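PDB 4IIY: MccF from Escherichia coli, which probably acts as a serine carboxypeptidase-like hydrolase of the S66 family that confers self-immunity to the peptide-nucleotide antibiotic microcin C7. Local coordinates for residues K226-E238 against K326-H338. The protein carries 1 engineered substitution. Numbering follows the deposited sequence. Where two conformers were deposited one is given.
Sequences KNNCAFYGSGKVE and KQIPVLDGFDCSH. With 1EI (5'-O-(L-alpha-glutamylsulfamoyl)inosine), chain K.
A230 and D332 face each other as a hydrogen-bonded pair, as do Y232 and V330, so four backbone bonds tie strand 230-232 antiparallel to 330-334; the shortest, D332 N to A230 O and Y232 N to V330 O, are both 2.8 Å. One face of this ladder is apolar. L331 lays CG over the F231 ring, a CH-pi contact 4.2 Å from the centroid and displaced toward the rim. On the other face D332 swings its carboxylate anti to the backbone N (chi1 -176°), which runs it alongside Y232: D332 CB touches the ring edge at CE2 (3.8 Å), and one water bridges D332 OD2 and Y232 OH.

Beyond the ladder, N227 ND2 donates to D335 OD2 at 2.9 Å, nearly straight at 167° and on the syn side of a carboxylate turned almost perpendicular to the amide. N227 OD1 closes an Asx turn with C229 N, which orients the amide, and K302 NZ makes a salt bridge to D335 OD1 and a hydrogen bond to N227 OD1. A leucine here would probably leave D335 OD2 without this donor and C229 N without the side-chain acceptor that closes the turn. Past D335 the chain leads to H338, a predicted charge-relay residue whose NE2 accepts a hydrogen bond from the amine N of the bound glutamylsulfamoyl inosine and whose ND1 is hydrogen-bonded to E270, likewise predicted to belong to the relay.

The example shows how a sheet edge is finished: within the chain, strand 230-232 is the outermost strand beside 330-334, which pairs on its other side with parallel strand 297-301. Helix 315-323 covers the face of V330 and D332, with Y316 stacked on Y232.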
loop_
_atom_site.group_PDB
_atom_site.type_symbol
_atom_site.label_atom_id
_atom_site.label_comp_id
_atom_site.label_asym_id
_atom_site.label_seq_id
_atom_site.Cartn_x
_atom_site.Cartn_y
_atom_site.Cartn_z
ATOM N N LYS B 226 4.525 -23.906 -19.414
ATOM C CA LYS B 226 3.388 -23.850 -20.320
ATOM C C LYS B 226 2.404 -22.786 -19.829
ATOM O O LYS B 226 2.270 -22.553 -18.628
ATOM C CB LYS B 226 2.694 -25.211 -20.406
ATOM C CG LYS B 226 3.551 -26.296 -21.045
ATOM C CD LYS B 226 3.541 -26.191 -22.564
ATOM C CE LYS B 226 4.488 -27.203 -23.199
ATOM N NZ LYS B 226 4.259 -28.590 -22.706
ATOM N N ASN B 227 1.700 -22.162 -20.761
ATOM C CA ASN B 227 0.760 -21.119 -20.377
ATOM C C ASN B 227 -0.476 -21.685 -19.708
ATOM O O ASN B 227 -1.260 -22.395 -20.331
ATOM C CB ASN B 227 0.385 -20.246 -21.565
ATOM C CG ASN B 227 -0.031 -18.865 -21.134
ATOM O OD1 ASN B 227 -0.724 -18.701 -20.127
ATOM N ND2 ASN B 227 0.440 -17.860 -21.854
ATOM N N ASN B 228 -0.642 -21.353 -18.433
ATOM C CA ASN B 228 -1.730 -21.881 -17.623
ATOM C C ASN B 228 -2.825 -20.854 -17.340
ATOM O O ASN B 228 -3.560 -20.972 -16.357
ATOM C CB ASN B 228 -1.188 -22.462 -16.315
ATOM C CG ASN B 228 -0.464 -21.431 -15.472
ATOM O OD1 ASN B 228 -0.087 -20.363 -15.959
ATOM N ND2 ASN B 228 -0.259 -21.750 -14.197
ATOM N N CYS B 229 -2.930 -19.840 -18.186
ATOM C CA CYS B 229 -4.010 -18.858 -18.125
ATOM C C CYS B 229 -5.360 -19.586 -18.089
ATOM O O CYS B 229 -5.535 -20.583 -18.808
ATOM C CB CYS B 229 -3.912 -17.962 -19.365
ATOM S SG CYS B 229 -4.971 -16.508 -19.426
ATOM N N ALA B 230 -6.311 -19.095 -17.303
ATOM C CA ALA B 230 -7.622 -19.728 -17.184
ATOM C C ALA B 230 -8.716 -18.689 -17.338
ATOM O O ALA B 230 -8.580 -17.557 -16.861
ATOM C CB ALA B 230 -7.756 -20.441 -15.841
ATOM N N PHE B 231 -9.798 -19.072 -18.003
ATOM C CA PHE B 231 -10.948 -18.201 -18.202
ATOM C C PHE B 231 -12.103 -18.722 -17.351
ATOM O O PHE B 231 -12.702 -19.760 -17.668
ATOM C CB PHE B 231 -11.362 -18.175 -19.680
ATOM C CG PHE B 231 -10.409 -17.428 -20.587
ATOM C CD1 PHE B 231 -10.760 -16.196 -21.107
ATOM C CD2 PHE B 231 -9.179 -17.968 -20.937
ATOM C CE1 PHE B 231 -9.914 -15.504 -21.950
ATOM C CE2 PHE B 231 -8.318 -17.274 -21.778
ATOM C CZ PHE B 231 -8.690 -16.042 -22.290
ATOM N N TYR B 232 -12.416 -18.012 -16.277
ATOM C CA TYR B 232 -13.501 -18.402 -15.383
ATOM C C TYR B 232 -14.764 -17.620 -15.700
ATOM O O TYR B 232 -14.897 -16.451 -15.347
ATOM C CB TYR B 232 -13.095 -18.173 -13.925
ATOM C CG TYR B 232 -11.937 -19.020 -13.472
ATOM C CD1 TYR B 232 -12.117 -20.363 -13.172
ATOM C CD2 TYR B 232 -10.665 -18.476 -13.313
ATOM C CE1 TYR B 232 -11.066 -21.146 -12.749
ATOM C CE2 TYR B 232 -9.607 -19.250 -12.884
ATOM C CZ TYR B 232 -9.815 -20.585 -12.603
ATOM O OH TYR B 232 -8.774 -21.372 -12.178
ATOM N N GLY B 233 -15.698 -18.268 -16.381
ATOM C CA GLY B 233 -16.932 -17.617 -16.763
ATOM C C GLY B 233 -17.388 -18.135 -18.107
ATOM O O GLY B 233 -16.783 -19.051 -18.663
ATOM N N SER B 234 -18.456 -17.544 -18.626
ATOM C CA SER B 234 -18.964 -17.914 -19.938
ATOM C C SER B 234 -19.431 -16.665 -20.665
ATOM O O SER B 234 -19.560 -15.592 -20.065
ATOM C CB SER B 234 -20.116 -18.920 -19.817
ATOM O OG SER B 234 -21.239 -18.330 -19.186
ATOM N N GLY B 235 -19.687 -16.804 -21.956
ATOM C CA GLY B 235 -20.131 -15.685 -22.757
ATOM C C GLY B 235 -19.019 -14.688 -23.013
ATOM O O GLY B 235 -17.836 -14.994 -22.841
ATOM N N LYS B 236 -19.406 -13.494 -23.433
ATOM C CA LYS B 236 -18.468 -12.449 -23.806
ATOM C C LYS B 236 -18.777 -11.193 -23.004
ATOM O O LYS B 236 -19.942 -10.796 -22.873
ATOM C CB LYS B 236 -18.577 -12.170 -25.311
ATOM C CG LYS B 236 -17.502 -11.252 -25.868
ATOM C CD LYS B 236 -17.430 -11.318 -27.391
ATOM C CE LYS B 236 -18.697 -10.799 -28.039
ATOM N NZ LYS B 236 -18.539 -10.685 -29.519
ATOM N N VAL B 237 -17.735 -10.579 -22.450
ATOM C CA VAL B 237 -17.863 -9.322 -21.724
ATOM C C VAL B 237 -17.041 -8.253 -22.419
ATOM O O VAL B 237 -15.853 -8.449 -22.668
ATOM C CB VAL B 237 -17.371 -9.447 -20.268
ATOM C CG1 VAL B 237 -17.419 -8.089 -19.572
ATOM C CG2 VAL B 237 -18.202 -10.472 -19.513
ATOM N N GLU B 238 -17.664 -7.121 -22.720
ATOM C CA GLU B 238 -16.979 -6.006 -23.358
ATOM C C GLU B 238 -17.133 -4.753 -22.510
ATOM O O GLU B 238 -18.245 -4.395 -22.112
ATOM C CB GLU B 238 -17.525 -5.741 -24.763
ATOM C CG GLU B 238 -16.826 -4.603 -25.485
ATOM C CD GLU B 238 -17.245 -4.497 -26.938
ATOM O OE1 GLU B 238 -18.147 -5.259 -27.352
ATOM O OE2 GLU B 238 -16.672 -3.661 -27.667
ATOM N N LYS B 326 -20.169 -12.872 -4.948
ATOM C CA LYS B 326 -20.376 -12.008 -6.102
ATOM C C LYS B 326 -19.786 -12.674 -7.341
ATOM O O LYS B 326 -18.588 -12.947 -7.400
ATOM C CB LYS B 326 -19.744 -10.632 -5.877
ATOM C CG LYS B 326 -20.043 -9.617 -6.967
ATOM C CD LYS B 326 -21.504 -9.206 -6.940
ATOM C CE LYS B 326 -21.790 -8.135 -7.979
ATOM N NZ LYS B 326 -23.211 -7.691 -7.929
ATOM N N GLN B 327 -20.632 -12.963 -8.323
ATOM C CA GLN B 327 -20.192 -13.668 -9.516
ATOM C C GLN B 327 -19.674 -12.672 -10.542
ATOM O O GLN B 327 -20.441 -11.897 -11.107
ATOM C CB GLN B 327 -21.341 -14.494 -10.105
ATOM C CG GLN B 327 -21.928 -15.510 -9.141
ATOM C CD GLN B 327 -20.943 -16.596 -8.771
ATOM O OE1 GLN B 327 -20.654 -16.815 -7.594
ATOM N NE2 GLN B 327 -20.426 -17.294 -9.777
ATOM N N ILE B 328 -18.362 -12.680 -10.751
ATOM C CA ILE B 328 -17.720 -11.837 -11.749
ATOM C C ILE B 328 -16.800 -12.746 -12.542
ATOM O O ILE B 328 -15.988 -13.469 -11.961
ATOM C CB ILE B 328 -16.870 -10.720 -11.108
ATOM C CG1 ILE B 328 -17.729 -9.856 -10.179
ATOM C CG2 ILE B 328 -16.206 -9.871 -12.179
ATOM C CD1 ILE B 328 -16.976 -8.694 -9.555
ATOM N N PRO B 329 -16.921 -12.736 -13.873
ATOM C CA PRO B 329 -15.999 -13.592 -14.627
ATOM C C PRO B 329 -14.568 -13.052 -14.574
ATOM O O PRO B 329 -14.349 -11.831 -14.552
ATOM C CB PRO B 329 -16.565 -13.567 -16.048
ATOM C CG PRO B 329 -17.384 -12.328 -16.118
ATOM C CD PRO B 329 -17.895 -12.043 -14.732
ATOM N N VAL B 330 -13.603 -13.964 -14.554
ATOM C CA VAL B 330 -12.208 -13.600 -14.352
ATOM C C VAL B 330 -11.306 -14.276 -15.379
ATOM O O VAL B 330 -11.378 -15.498 -15.565
ATOM C CB VAL B 330 -11.725 -14.009 -12.943
ATOM C CG1 VAL B 330 -10.242 -13.717 -12.795
ATOM C CG2 VAL B 330 -12.521 -13.290 -11.868
ATOM N N LEU B 331 -10.463 -13.485 -16.040
ATOM C CA LEU B 331 -9.380 -14.010 -16.856
ATOM C C LEU B 331 -8.181 -14.060 -15.923
ATOM O O LEU B 331 -7.639 -13.011 -15.550
ATOM C CB LEU B 331 -9.121 -13.102 -18.055
ATOM C CG LEU B 331 -8.149 -13.588 -19.133
ATOM C CD1 LEU B 331 -8.029 -12.572 -20.257
ATOM C CD2 LEU B 331 -6.784 -13.887 -18.565
ATOM N N ASP B 332 -7.807 -15.266 -15.502
ATOM C CA ASP B 332 -6.717 -15.431 -14.553
ATOM C C ASP B 332 -5.428 -15.812 -15.260
ATOM O O ASP B 332 -5.294 -16.930 -15.750
ATOM C CB ASP B 332 -7.069 -16.508 -13.532
ATOM C CG ASP B 332 -6.009 -16.665 -12.457
ATOM O OD1 ASP B 332 -5.164 -15.762 -12.316
ATOM O OD2 ASP B 332 -6.031 -17.691 -11.748
ATOM N N GLY B 333 -4.469 -14.891 -15.308
ATOM C CA GLY B 333 -3.161 -15.187 -15.859
ATOM C C GLY B 333 -2.856 -14.543 -17.199
ATOM O O GLY B 333 -2.130 -15.109 -18.011
ATOM N N PHE B 334 -3.387 -13.354 -17.445
ATOM C CA PHE B 334 -3.030 -12.606 -18.648
ATOM C C PHE B 334 -1.544 -12.229 -18.605
ATOM O O PHE B 334 -1.017 -11.858 -17.548
ATOM C CB PHE B 334 -3.929 -11.363 -18.773
ATOM C CG PHE B 334 -3.809 -10.614 -20.084
ATOM C CD1 PHE B 334 -3.946 -11.258 -21.305
ATOM C CD2 PHE B 334 -3.624 -9.243 -20.082
ATOM C CE1 PHE B 334 -3.859 -10.547 -22.494
ATOM C CE2 PHE B 334 -3.549 -8.527 -21.264
ATOM C CZ PHE B 334 -3.664 -9.184 -22.476
ATOM N N ASP B 335 -0.879 -12.330 -19.753
ATOM C CA ASP B 335 0.557 -12.081 -19.851
ATOM C C ASP B 335 0.857 -10.601 -20.050
ATOM O O ASP B 335 1.473 -10.194 -21.038
ATOM C CB ASP B 335 1.164 -12.914 -20.979
ATOM C CG ASP B 335 1.057 -14.399 -20.711
ATOM O OD1 ASP B 335 1.819 -14.903 -19.855
ATOM O OD2 ASP B 335 0.187 -15.058 -21.332
ATOM N N CYS B 336 0.424 -9.796 -19.088
ATOM C CA CYS B 336 0.711 -8.369 -19.103
ATOM C C CYS B 336 0.986 -7.984 -17.661
ATOM O O CYS B 336 0.084 -7.550 -16.930
ATOM C CB CYS B 336 -0.461 -7.589 -19.712
ATOM S SG CYS B 336 -0.148 -5.835 -19.965
ATOM N N SER B 337 2.225 -8.196 -17.237
ATOM C CA SER B 337 2.570 -8.127 -15.826
ATOM C C SER B 337 4.083 -8.117 -15.704
ATOM O O SER B 337 4.772 -7.724 -16.646
ATOM C CB SER B 337 1.972 -9.322 -15.083
ATOM O OG SER B 337 2.603 -10.525 -15.480
ATOM N N HIS B 338 4.599 -8.538 -14.549
ATOM C CA HIS B 338 6.040 -8.620 -14.340
ATOM C C HIS B 338 6.654 -9.915 -14.894
ATOM O O HIS B 338 7.881 -10.065 -14.886
ATOM C CB HIS B 338 6.374 -8.540 -12.852
ATOM C CG HIS B 338 6.210 -7.182 -12.238
ATOM N ND1 HIS B 338 5.001 -6.522 -12.148
ATOM C CD2 HIS B 338 7.116 -6.390 -11.622
ATOM C CE1 HIS B 338 5.178 -5.370 -11.515
ATOM N NE2 HIS B 338 6.452 -5.268 -11.186
HETATM O O6 1EI K . 18.241 -7.566 -8.920
HETATM C C6 1EI K . 17.277 -8.030 -9.567
HETATM N N1 1EI K . 17.225 -9.333 -9.912
HETATM C C2 1EI K . 16.198 -9.845 -10.611
HETATM N N3 1EI K . 15.151 -9.111 -11.023
HETATM C C5 1EI K . 16.163 -7.158 -9.981
HETATM C C4 1EI K . 15.089 -7.793 -10.740
HETATM N N7 1EI K . 15.835 -5.855 -9.860
HETATM C C8 1EI K . 14.648 -5.671 -10.485
HETATM N N9 1EI K . 14.213 -6.830 -11.003
HETATM C "C1'" 1EI K . 12.959 -7.039 -11.745
HETATM O "O4'" 1EI K . 12.578 -5.885 -12.479
HETATM C "C2'" 1EI K . 11.846 -7.280 -10.746
HETATM O "O2'" 1EI K . 11.716 -8.678 -10.487
HETATM C "C3'" 1EI K . 10.628 -6.717 -11.444
HETATM O "O3'" 1EI K . 9.854 -7.784 -11.987
HETATM C "C4'" 1EI K . 11.157 -5.877 -12.593
HETATM C "C5'" 1EI K . 10.615 -4.454 -12.554
HETATM O "O5'" 1EI K . 11.037 -3.781 -11.364
HETATM S SBF 1EI K . 10.302 -2.498 -10.951
HETATM O OAE 1EI K . 11.237 -1.633 -10.263
HETATM O OAF 1EI K . 9.808 -1.907 -12.167
HETATM N NAQ 1EI K . 9.128 -2.942 -10.046
HETATM C C 1EI K . 8.139 -2.160 -9.564
HETATM O O 1EI K . 7.971 -0.962 -9.761
HETATM C CA 1EI K . 7.106 -2.854 -8.723
HETATM N N 1EI K . 7.471 -4.241 -8.496
HETATM C CB 1EI K . 6.920 -2.102 -7.409
HETATM C CG 1EI K . 5.459 -2.111 -6.970
HETATM C CD 1EI K . 5.114 -3.423 -6.300
HETATM O OE1 1EI K . 5.853 -4.411 -6.488
HETATM O OE2 1EI K . 4.099 -3.462 -5.582
HETATM O O HOH W 1 -6.321 -20.216 -12.166
#